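Local coordinates for protein spectinomycin phosphotransferase (PDB 3I1A) that probably transfers a phosphate group from a nucleotide to the antibiotic spectinomycin, conferring resistance, as a member of the kinase-like aminoglycoside phosphotransferase family, at residues R126-T131 against I226-W231; S64-L69 against K75-P80; K175-Q180 against E308-F313. All blocks are in the same frame, centred on the assembly; numbering follows the deposited sequence.

Contact 1: R126-T131 against I226-W231; sequences RQIHET and IYIIDW
I128, near the C-terminal end of helix 115-129, packs against the strand and loop that carry the magnesium-binding D230. The contact is small, buried and apolar, and it rests on one methyl group. CD1 of I128 meets CD1 of I228 at 3.8 Å, the two isoleucines pointing at each other tip to tip. The same I128 CD1 lies 3.8 Å from CH2 of W231, at the edge of the indole and near its plane. CG1 of I128 sits beside the backbone N (chi1 -70°), and the methyl it carries meets both the I228 methyl and the rim of the indole. D230 probably corresponds to the aspartate of the DFG motif of protein kinases, and strand 226-228 leads into it. D230 binds magnesium in other crystals of this protein. The indole is tied back to its own strand: NE1 of W231 donates to O of I228 at 3.0 Å. That donor sits above the carbonyl plane, and the bond is bent, with an N-H...O angle of 142°. I228 thus presents its side chain to helix 115-129 and its carbonyl to the tryptophan. H210 meets the W231 ring edge-to-face. I66 and L69 of helix 61-71 also touch this tryptophan.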
loop_
_atom_site.group_PDB
_atom_site.type_symbol
_atom_site.label_atom_id
_atom_site.label_comp_id
_atom_site.label_asym_id
_atom_site.label_seq_id
_atom_site.Cartn_x
_atom_site.Cartn_y
_atom_site.Cartn_z
ATOM N N ARG A 126 -2.253 6.137 15.157
ATOM C CA ARG A 126 -1.569 6.010 16.446
ATOM C C ARG A 126 -2.040 4.716 17.130
ATOM O O ARG A 126 -1.253 4.008 17.771
ATOM C CB ARG A 126 -1.867 7.229 17.336
ATOM C CG ARG A 126 -1.205 7.184 18.738
ATOM C CD ARG A 126 0.314 7.262 18.652
ATOM N NE ARG A 126 0.951 7.146 19.971
ATOM C CZ ARG A 126 0.962 8.109 20.896
ATOM N NH1 ARG A 126 0.379 9.281 20.669
ATOM N NH2 ARG A 126 1.561 7.899 22.069
ATOM N N GLN A 127 -3.330 4.407 16.999
ATOM C CA GLN A 127 -3.893 3.187 17.582
ATOM C C GLN A 127 -3.191 1.960 17.026
ATOM O O GLN A 127 -2.889 1.012 17.753
ATOM C CB GLN A 127 -5.381 3.046 17.246
ATOM C CG GLN A 127 -6.352 3.705 18.205
ATOM C CD GLN A 127 -7.770 3.222 17.944
ATOM O OE1 GLN A 127 -8.369 3.577 16.941
ATOM N NE2 GLN A 127 -8.296 2.388 18.834
ATOM N N ILE A 128 -2.963 1.980 15.722
ATOM C CA ILE A 128 -2.310 0.872 15.041
ATOM C C ILE A 128 -0.876 0.752 15.535
ATOM O O ILE A 128 -0.427 -0.336 15.915
ATOM C CB ILE A 128 -2.351 1.077 13.490
ATOM C CG1 ILE A 128 -3.786 0.914 12.980
ATOM C CG2 ILE A 128 -1.428 0.060 12.792
ATOM C CD1 ILE A 128 -4.034 1.583 11.615
ATOM N N HIS A 129 -0.154 1.862 15.563
ATOM C CA HIS A 129 1.231 1.815 16.006
ATOM C C HIS A 129 1.383 1.386 17.462
ATOM O O HIS A 129 2.421 0.866 17.839
ATOM C CB HIS A 129 1.903 3.181 15.810
ATOM C CG HIS A 129 2.043 3.569 14.371
ATOM N ND1 HIS A 129 2.416 4.831 13.968
ATOM C CD2 HIS A 129 1.905 2.838 13.241
ATOM C CE1 HIS A 129 2.504 4.861 12.646
ATOM N NE2 HIS A 129 2.198 3.662 12.182
ATOM N N GLU A 130 0.366 1.598 18.282
ATOM C CA GLU A 130 0.491 1.199 19.672
ATOM C C GLU A 130 -0.039 -0.197 19.944
ATOM O O GLU A 130 0.044 -0.680 21.080
ATOM C CB GLU A 130 -0.231 2.198 20.578
ATOM C CG GLU A 130 0.361 3.592 20.514
ATOM C CD GLU A 130 0.032 4.418 21.732
ATOM O OE1 GLU A 130 -1.136 4.399 22.154
ATOM O OE2 GLU A 130 0.937 5.091 22.260
ATOM N N THR A 131 -0.570 -0.850 18.913
ATOM C CA THR A 131 -1.135 -2.175 19.072
ATOM C C THR A 131 -0.080 -3.214 19.443
ATOM O O THR A 131 0.937 -3.339 18.769
ATOM C CB THR A 131 -1.882 -2.602 17.794
ATOM O OG1 THR A 131 -3.025 -1.758 17.622
ATOM C CG2 THR A 131 -2.386 -4.041 17.915
ATOM N N ILE A 226 -13.384 7.614 7.991
ATOM C CA ILE A 226 -12.327 7.135 7.095
ATOM C C ILE A 226 -12.145 5.607 7.273
ATOM O O ILE A 226 -12.570 5.024 8.275
ATOM C CB ILE A 226 -10.972 7.819 7.397
ATOM C CG1 ILE A 226 -10.518 7.498 8.816
ATOM C CG2 ILE A 226 -11.084 9.333 7.217
ATOM C CD1 ILE A 226 -9.180 6.816 8.864
ATOM N N TYR A 227 -11.527 4.967 6.282
ATOM C CA TYR A 227 -11.220 3.538 6.343
ATOM C C TYR A 227 -9.848 3.392 5.729
ATOM O O TYR A 227 -9.572 4.002 4.695
ATOM C CB TYR A 227 -12.221 2.701 5.542
ATOM C CG TYR A 227 -13.567 2.665 6.215
ATOM C CD1 TYR A 227 -13.839 1.730 7.210
ATOM C CD2 TYR A 227 -14.501 3.675 5.984
ATOM C CE1 TYR A 227 -15.012 1.817 7.986
ATOM C CE2 TYR A 227 -15.662 3.763 6.742
ATOM C CZ TYR A 227 -15.905 2.840 7.743
ATOM O OH TYR A 227 -17.026 2.990 8.537
ATOM N N ILE A 228 -8.976 2.632 6.385
ATOM C CA ILE A 228 -7.637 2.395 5.848
ATOM C C ILE A 228 -7.659 1.044 5.149
ATOM O O ILE A 228 -8.015 0.047 5.765
ATOM C CB ILE A 228 -6.571 2.357 6.957
ATOM C CG1 ILE A 228 -6.467 3.736 7.612
ATOM C CG2 ILE A 228 -5.215 1.947 6.343
ATOM C CD1 ILE A 228 -5.532 3.755 8.816
ATOM N N ILE A 229 -7.275 1.013 3.873
ATOM C CA ILE A 229 -7.301 -0.226 3.099
ATOM C C ILE A 229 -5.921 -0.700 2.669
ATOM O O ILE A 229 -4.915 -0.029 2.912
ATOM C CB ILE A 229 -8.202 -0.101 1.823
ATOM C CG1 ILE A 229 -7.689 1.010 0.898
ATOM C CG2 ILE A 229 -9.658 0.185 2.264
ATOM C CD1 ILE A 229 -8.314 0.963 -0.490
ATOM N N ASP A 230 -5.916 -1.887 2.065
ATOM C CA ASP A 230 -4.743 -2.602 1.562
ATOM C C ASP A 230 -3.810 -3.044 2.671
ATOM O O ASP A 230 -2.723 -2.498 2.857
ATOM C CB ASP A 230 -3.955 -1.784 0.556
ATOM C CG ASP A 230 -2.828 -2.603 -0.085
ATOM O OD1 ASP A 230 -2.555 -3.731 0.388
ATOM O OD2 ASP A 230 -2.210 -2.118 -1.042
ATOM N N TRP A 231 -4.238 -4.069 3.384
ATOM C CA TRP A 231 -3.482 -4.626 4.488
ATOM C C TRP A 231 -2.761 -5.893 4.055
ATOM O O TRP A 231 -2.528 -6.793 4.864
ATOM C CB TRP A 231 -4.444 -4.916 5.644
ATOM C CG TRP A 231 -4.850 -3.668 6.336
ATOM C CD1 TRP A 231 -6.001 -2.930 6.153
ATOM C CD2 TRP A 231 -4.055 -2.950 7.275
ATOM N NE1 TRP A 231 -5.950 -1.793 6.930
ATOM C CE2 TRP A 231 -4.765 -1.785 7.625
ATOM C CE3 TRP A 231 -2.800 -3.180 7.852
ATOM C CZ2 TRP A 231 -4.259 -0.854 8.527
ATOM C CZ3 TRP A 231 -2.297 -2.253 8.743
ATOM C CH2 TRP A 231 -3.024 -1.104 9.075
#

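Contact 2: S64-L69 against K75-P80; sequences SIIRLL and KEIIFP
The F79 ring has CB of I77 over one face, 3.5 Å above its plane and displaced from the ring centre, and the carbonyl O of I66 in plane at its edge, 3.6 Å from CE2 of F79. H70 meets the phenyl ring edge-to-face. F79 and I66 run alongside each other, pointing opposite ways, and CG2 of I66 comes within 3.7 Å of CD2 of F79. That methyl, anti to the backbone N of I66, also reaches CD of P80, 3.8 Å away. On the other branch, CD1 of I66 lies 4.0 Å from CG2 of I77. L69 and I77 are nearly perpendicular. I77 is deposited in two conformers; its contacts are those of the one described, and the closeness of the L69 and I77 methyls is doubtful. Helix 61-71 probably corresponds to helix C of protein kinases, and residues 75-80 lead back toward the nucleotide-binding sheet. P80 continues the packing onto I98 and Y100 of strand 95-101. No hydrogen bond joins the two segments. The side-chain contacts are all between carbons, so the hold is mainly van der Waals and hydrophobic, with at most a slight electrostatic attraction between the I66 carbonyl and the F79 rim.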
loop_
_atom_site.group_PDB
_atom_site.type_symbol
_atom_site.label_atom_id
_atom_site.label_comp_id
_atom_site.label_asym_id
_atom_site.label_seq_id
_atom_site.Cartn_x
_atom_site.Cartn_y
_atom_site.Cartn_z
ATOM N N SER A 64 -4.393 -12.374 9.444
ATOM C CA SER A 64 -3.907 -12.383 10.822
ATOM C C SER A 64 -3.914 -10.971 11.397
ATOM O O SER A 64 -4.344 -10.746 12.525
ATOM C CB SER A 64 -2.483 -12.929 10.881
ATOM O OG SER A 64 -1.996 -12.912 12.214
ATOM N N ILE A 65 -3.432 -10.015 10.612
ATOM C CA ILE A 65 -3.383 -8.637 11.082
ATOM C C ILE A 65 -4.764 -7.999 11.166
ATOM O O ILE A 65 -5.026 -7.267 12.106
ATOM C CB ILE A 65 -2.438 -7.804 10.201
ATOM C CG1 ILE A 65 -1.013 -8.327 10.396
ATOM C CG2 ILE A 65 -2.505 -6.324 10.577
ATOM C CD1 ILE A 65 -0.556 -8.338 11.861
ATOM N N ILE A 66 -5.628 -8.297 10.199
ATOM C CA ILE A 66 -6.989 -7.762 10.179
ATOM C C ILE A 66 -7.694 -8.253 11.436
ATOM O O ILE A 66 -8.413 -7.491 12.084
ATOM C CB ILE A 66 -7.783 -8.257 8.926
ATOM C CG1 ILE A 66 -7.254 -7.574 7.661
ATOM C CG2 ILE A 66 -9.272 -7.977 9.091
ATOM C CD1 ILE A 66 -7.349 -6.072 7.695
ATOM N N ARG A 67 -7.479 -9.522 11.784
ATOM C CA ARG A 67 -8.101 -10.076 12.989
ATOM C C ARG A 67 -7.549 -9.388 14.239
ATOM O O ARG A 67 -8.302 -9.001 15.137
ATOM C CB ARG A 67 -7.862 -11.587 13.091
ATOM C CG ARG A 67 -8.498 -12.177 14.337
ATOM C CD ARG A 67 -7.678 -13.293 14.919
ATOM N NE ARG A 67 -6.706 -12.841 15.917
ATOM C CZ ARG A 67 -5.408 -12.640 15.688
ATOM N NH1 ARG A 67 -4.891 -12.844 14.475
ATOM N NH2 ARG A 67 -4.618 -12.258 16.687
ATOM N N LEU A 68 -6.232 -9.204 14.300
ATOM C CA LEU A 68 -5.639 -8.547 15.464
ATOM C C LEU A 68 -6.210 -7.136 15.639
ATOM O O LEU A 68 -6.567 -6.753 16.747
ATOM C CB LEU A 68 -4.111 -8.490 15.321
ATOM C CG LEU A 68 -3.334 -7.699 16.375
ATOM C CD1 LEU A 68 -3.520 -8.300 17.742
ATOM C CD2 LEU A 68 -1.862 -7.695 16.004
ATOM N N LEU A 69 -6.313 -6.371 14.552
ATOM C CA LEU A 69 -6.871 -5.019 14.653
ATOM C C LEU A 69 -8.358 -5.088 15.043
ATOM O O LEU A 69 -8.842 -4.276 15.833
ATOM C CB LEU A 69 -6.699 -4.267 13.316
ATOM C CG LEU A 69 -5.230 -4.082 12.906
ATOM C CD1 LEU A 69 -5.138 -3.447 11.524
ATOM C CD2 LEU A 69 -4.479 -3.262 13.952
ATOM N N LYS A 75 -11.693 0.570 14.577
ATOM C CA LYS A 75 -12.947 0.578 13.843
ATOM C C LYS A 75 -12.850 0.940 12.369
ATOM O O LYS A 75 -13.691 0.498 11.559
ATOM C CB LYS A 75 -13.924 1.551 14.510
ATOM C CG LYS A 75 -14.300 1.186 15.945
ATOM C CD LYS A 75 -15.133 2.297 16.589
ATOM C CE LYS A 75 -15.407 1.999 18.068
ATOM N NZ LYS A 75 -16.307 3.006 18.711
ATOM N N GLU A 76 -11.833 1.735 12.029
ATOM C CA GLU A 76 -11.655 2.254 10.674
ATOM C C GLU A 76 -11.053 1.331 9.634
ATOM O O GLU A 76 -10.146 1.723 8.901
ATOM C CB GLU A 76 -10.854 3.569 10.728
ATOM C CG GLU A 76 -11.563 4.730 11.468
ATOM C CD GLU A 76 -11.556 4.602 12.984
ATOM O OE1 GLU A 76 -11.022 3.614 13.539
ATOM O OE2 GLU A 76 -12.080 5.524 13.639
ATOM N N ILE A 77 -11.581 0.110 9.582
ATOM C CA ILE A 77 -11.155 -0.920 8.646
ATOM C C ILE A 77 -12.416 -1.528 8.011
ATOM O O ILE A 77 -13.450 -1.663 8.682
ATOM C CB ILE A 77 -10.421 -2.055 9.405
ATOM C CG1 ILE A 77 -9.176 -1.498 10.097
ATOM C CG2 ILE A 77 -10.087 -3.195 8.455
ATOM C CD1 ILE A 77 -8.335 -2.562 10.755
ATOM N N ILE A 78 -12.347 -1.894 6.737
ATOM C CA ILE A 78 -13.495 -2.531 6.112
ATOM C C ILE A 78 -13.208 -3.994 6.391
ATOM O O ILE A 78 -12.420 -4.622 5.685
ATOM C CB ILE A 78 -13.565 -2.286 4.607
ATOM C CG1 ILE A 78 -13.809 -0.793 4.351
ATOM C CG2 ILE A 78 -14.718 -3.123 4.001
ATOM C CD1 ILE A 78 -13.640 -0.390 2.901
ATOM N N PHE A 79 -13.824 -4.519 7.451
ATOM C CA PHE A 79 -13.620 -5.909 7.860
ATOM C C PHE A 79 -14.447 -6.897 7.063
ATOM O O PHE A 79 -15.518 -6.566 6.544
ATOM C CB PHE A 79 -14.004 -6.130 9.326
ATOM C CG PHE A 79 -13.161 -5.367 10.303
ATOM C CD1 PHE A 79 -13.644 -4.198 10.909
ATOM C CD2 PHE A 79 -11.891 -5.819 10.625
ATOM C CE1 PHE A 79 -12.860 -3.489 11.835
ATOM C CE2 PHE A 79 -11.101 -5.120 11.540
ATOM C CZ PHE A 79 -11.593 -3.948 12.148
ATOM N N PRO A 80 -13.950 -8.140 6.961
ATOM C CA PRO A 80 -14.671 -9.181 6.234
ATOM C C PRO A 80 -15.960 -9.459 6.981
ATOM O O PRO A 80 -16.063 -9.168 8.183
ATOM C CB PRO A 80 -13.759 -10.403 6.348
ATOM C CG PRO A 80 -12.397 -9.827 6.421
ATOM C CD PRO A 80 -12.577 -8.569 7.293
#

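Contact 3: K175-Q180 against E308-F313; sequences KSFFNQ and ESFKYF
F177 and F313 both carry CG anti to the backbone N, with chi1 of -174° and -169°, and this swings their rings into the gap between two helices. F310 has the same first torsion, one turn before F313. The F177 side chain meets both, F313 with its ring and F310 with its CB. CD2 of F177 lies 4.0 Å from CE2 of F313. CE2 of F177 lies at the same 4.0 Å from CD2 of F313, and the CD2-CE2 bonds of the two rings lie across each other. CE2 of F313 stands at the edge of the F177 ring, near its plane. F310 uses a different part of F177: its CE1 reaches the CB of F177 at 4.1 Å, and that CB sits at the edge of the F310 ring.

The two helices belong to the helical C-terminal part of the kinase-like fold, away from the nucleotide and magnesium sites. Segments 175-180 and 308-313 run nearly parallel, at 12°, their axes coming no nearer than 11.8 Å. The spacing is wide, and the phenyl rings bridge it. F178 adds a looser touch, with its CD1 placed 4.4 Å from CZ of F313. F313 thus meets both F177 and F178, two neighbours on one helix. No hydrogen bond crosses the interface; the touching atoms are all carbons.

The aromatic cluster extends past the two segments. F174 meets F313 edge-to-face, and F317 meets F177 in the same way. From helix 274-297, I289 touches F313 and L296 touches F310. K314, on the same helix as F310, makes a cation-pi contact with it.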
loop_
_atom_site.group_PDB
_atom_site.type_symbol
_atom_site.label_atom_id
_atom_site.label_comp_id
_atom_site.label_asym_id
_atom_site.label_seq_id
_atom_site.Cartn_x
_atom_site.Cartn_y
_atom_site.Cartn_z
ATOM N N LYS A 175 15.565 7.521 -21.135
ATOM C CA LYS A 175 16.977 7.827 -20.930
ATOM C C LYS A 175 17.235 9.336 -20.959
ATOM O O LYS A 175 18.043 9.840 -20.178
ATOM C CB LYS A 175 17.831 7.125 -21.982
ATOM C CG LYS A 175 17.899 5.608 -21.779
ATOM C CD LYS A 175 18.870 4.980 -22.762
ATOM C CE LYS A 175 18.933 3.472 -22.599
ATOM N NZ LYS A 175 19.902 2.905 -23.547
ATOM N N SER A 176 16.551 10.041 -21.861
ATOM C CA SER A 176 16.696 11.487 -21.971
ATOM C C SER A 176 16.242 12.157 -20.683
ATOM O O SER A 176 16.908 13.059 -20.168
ATOM C CB SER A 176 15.858 12.031 -23.134
ATOM O OG SER A 176 16.391 11.628 -24.381
ATOM N N PHE A 177 15.104 11.705 -20.165
ATOM C CA PHE A 177 14.547 12.270 -18.944
ATOM C C PHE A 177 15.463 11.955 -17.757
ATOM O O PHE A 177 15.674 12.794 -16.887
ATOM C CB PHE A 177 13.150 11.706 -18.649
ATOM C CG PHE A 177 12.476 12.373 -17.481
ATOM C CD1 PHE A 177 11.795 13.571 -17.640
ATOM C CD2 PHE A 177 12.586 11.831 -16.203
ATOM C CE1 PHE A 177 11.228 14.225 -16.537
ATOM C CE2 PHE A 177 12.031 12.467 -15.104
ATOM C CZ PHE A 177 11.349 13.668 -15.267
ATOM N N PHE A 178 15.970 10.731 -17.714
ATOM C CA PHE A 178 16.872 10.302 -16.619
ATOM C C PHE A 178 18.111 11.188 -16.654
ATOM O O PHE A 178 18.548 11.758 -15.648
ATOM C CB PHE A 178 17.292 8.847 -16.847
ATOM C CG PHE A 178 17.893 8.171 -15.632
ATOM C CD1 PHE A 178 17.155 7.224 -14.909
ATOM C CD2 PHE A 178 19.197 8.464 -15.223
ATOM C CE1 PHE A 178 17.703 6.569 -13.799
ATOM C CE2 PHE A 178 19.761 7.815 -14.110
ATOM C CZ PHE A 178 19.010 6.864 -13.398
ATOM N N ASN A 179 18.685 11.306 -17.840
ATOM C CA ASN A 179 19.863 12.122 -17.985
ATOM C C ASN A 179 19.580 13.577 -17.549
ATOM O O ASN A 179 20.398 14.184 -16.835
ATOM C CB ASN A 179 20.336 12.019 -19.437
ATOM C CG ASN A 179 21.646 12.726 -19.675
ATOM O OD1 ASN A 179 21.674 13.825 -20.226
ATOM N ND2 ASN A 179 22.742 12.107 -19.248
ATOM N N GLN A 180 18.429 14.132 -17.938
ATOM C CA GLN A 180 18.097 15.510 -17.582
ATOM C C GLN A 180 17.886 15.692 -16.076
ATOM O O GLN A 180 18.029 16.792 -15.559
ATOM C CB GLN A 180 16.836 15.990 -18.322
ATOM C CG GLN A 180 16.926 15.835 -19.826
ATOM C CD GLN A 180 15.592 16.057 -20.527
ATOM O OE1 GLN A 180 14.533 15.679 -20.016
ATOM N NE2 GLN A 180 15.639 16.664 -21.709
ATOM N N GLU A 308 2.430 4.407 -19.259
ATOM C CA GLU A 308 1.868 4.791 -17.953
ATOM C C GLU A 308 2.978 4.852 -16.908
ATOM O O GLU A 308 3.010 5.770 -16.077
ATOM C CB GLU A 308 0.786 3.808 -17.499
ATOM C CG GLU A 308 -0.426 3.779 -18.425
ATOM C CD GLU A 308 -1.548 2.876 -17.927
ATOM O OE1 GLU A 308 -1.273 1.723 -17.521
ATOM O OE2 GLU A 308 -2.716 3.323 -17.968
ATOM N N SER A 309 3.883 3.877 -16.950
ATOM C CA SER A 309 5.017 3.856 -16.013
ATOM C C SER A 309 5.851 5.132 -16.201
ATOM O O SER A 309 6.278 5.735 -15.229
ATOM C CB SER A 309 5.913 2.653 -16.271
ATOM O OG SER A 309 5.226 1.444 -16.015
ATOM N N PHE A 310 6.044 5.551 -17.455
ATOM C CA PHE A 310 6.841 6.742 -17.757
ATOM C C PHE A 310 6.187 8.002 -17.187
ATOM O O PHE A 310 6.860 8.833 -16.602
ATOM C CB PHE A 310 7.048 6.831 -19.282
ATOM C CG PHE A 310 8.040 7.886 -19.728
ATOM C CD1 PHE A 310 9.100 8.281 -18.915
ATOM C CD2 PHE A 310 7.944 8.432 -21.007
ATOM C CE1 PHE A 310 10.048 9.201 -19.376
ATOM C CE2 PHE A 310 8.893 9.359 -21.475
ATOM C CZ PHE A 310 9.941 9.741 -20.660
ATOM N N LYS A 311 4.869 8.129 -17.329
ATOM C CA LYS A 311 4.158 9.270 -16.786
ATOM C C LYS A 311 4.294 9.275 -15.259
ATOM O O LYS A 311 4.538 10.324 -14.650
ATOM C CB LYS A 311 2.680 9.211 -17.222
ATOM C CG LYS A 311 2.533 9.383 -18.738
ATOM C CD LYS A 311 1.084 9.573 -19.176
ATOM C CE LYS A 311 0.999 9.775 -20.687
ATOM N NZ LYS A 311 -0.401 10.101 -21.122
ATOM N N TYR A 312 4.160 8.101 -14.646
ATOM C CA TYR A 312 4.281 8.004 -13.191
ATOM C C TYR A 312 5.680 8.431 -12.764
ATOM O O TYR A 312 5.853 9.230 -11.838
ATOM C CB TYR A 312 4.032 6.582 -12.709
ATOM C CG TYR A 312 4.169 6.468 -11.204
ATOM C CD1 TYR A 312 3.333 7.195 -10.348
ATOM C CD2 TYR A 312 5.149 5.660 -10.634
ATOM C CE1 TYR A 312 3.481 7.113 -8.955
ATOM C CE2 TYR A 312 5.302 5.571 -9.250
ATOM C CZ TYR A 312 4.466 6.295 -8.420
ATOM O OH TYR A 312 4.599 6.173 -7.050
ATOM N N PHE A 313 6.675 7.883 -13.446
ATOM C CA PHE A 313 8.066 8.210 -13.162
ATOM C C PHE A 313 8.296 9.728 -13.254
ATOM O O PHE A 313 8.926 10.331 -12.374
ATOM C CB PHE A 313 8.961 7.460 -14.161
ATOM C CG PHE A 313 10.428 7.506 -13.823
ATOM C CD1 PHE A 313 11.087 6.366 -13.354
ATOM C CD2 PHE A 313 11.146 8.683 -13.975
ATOM C CE1 PHE A 313 12.453 6.414 -13.042
ATOM C CE2 PHE A 313 12.515 8.737 -13.664
ATOM C CZ PHE A 313 13.160 7.608 -13.200
#

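From the N terminus, contact 2 comes first: it closes a short loop in which the segment after helix 61-71 folds back on that helix. Contact 1 opens later and joins helix 115-129 to strand 226-228 and the metal-binding loop, across 94 residues. Helix 169-180 lies inside that span, and contact 3 ties it to helix 303-315 beyond the end of contact 1, so contacts 1 and 3 cross. Contact 2 is in series with both. Contacts 1 and 2 touch: N of I228 probably bonds to O of E76, at 2.9 Å. Contact 3 stands apart among the C-terminal helices, its centre about 33 Å from that of contact 1.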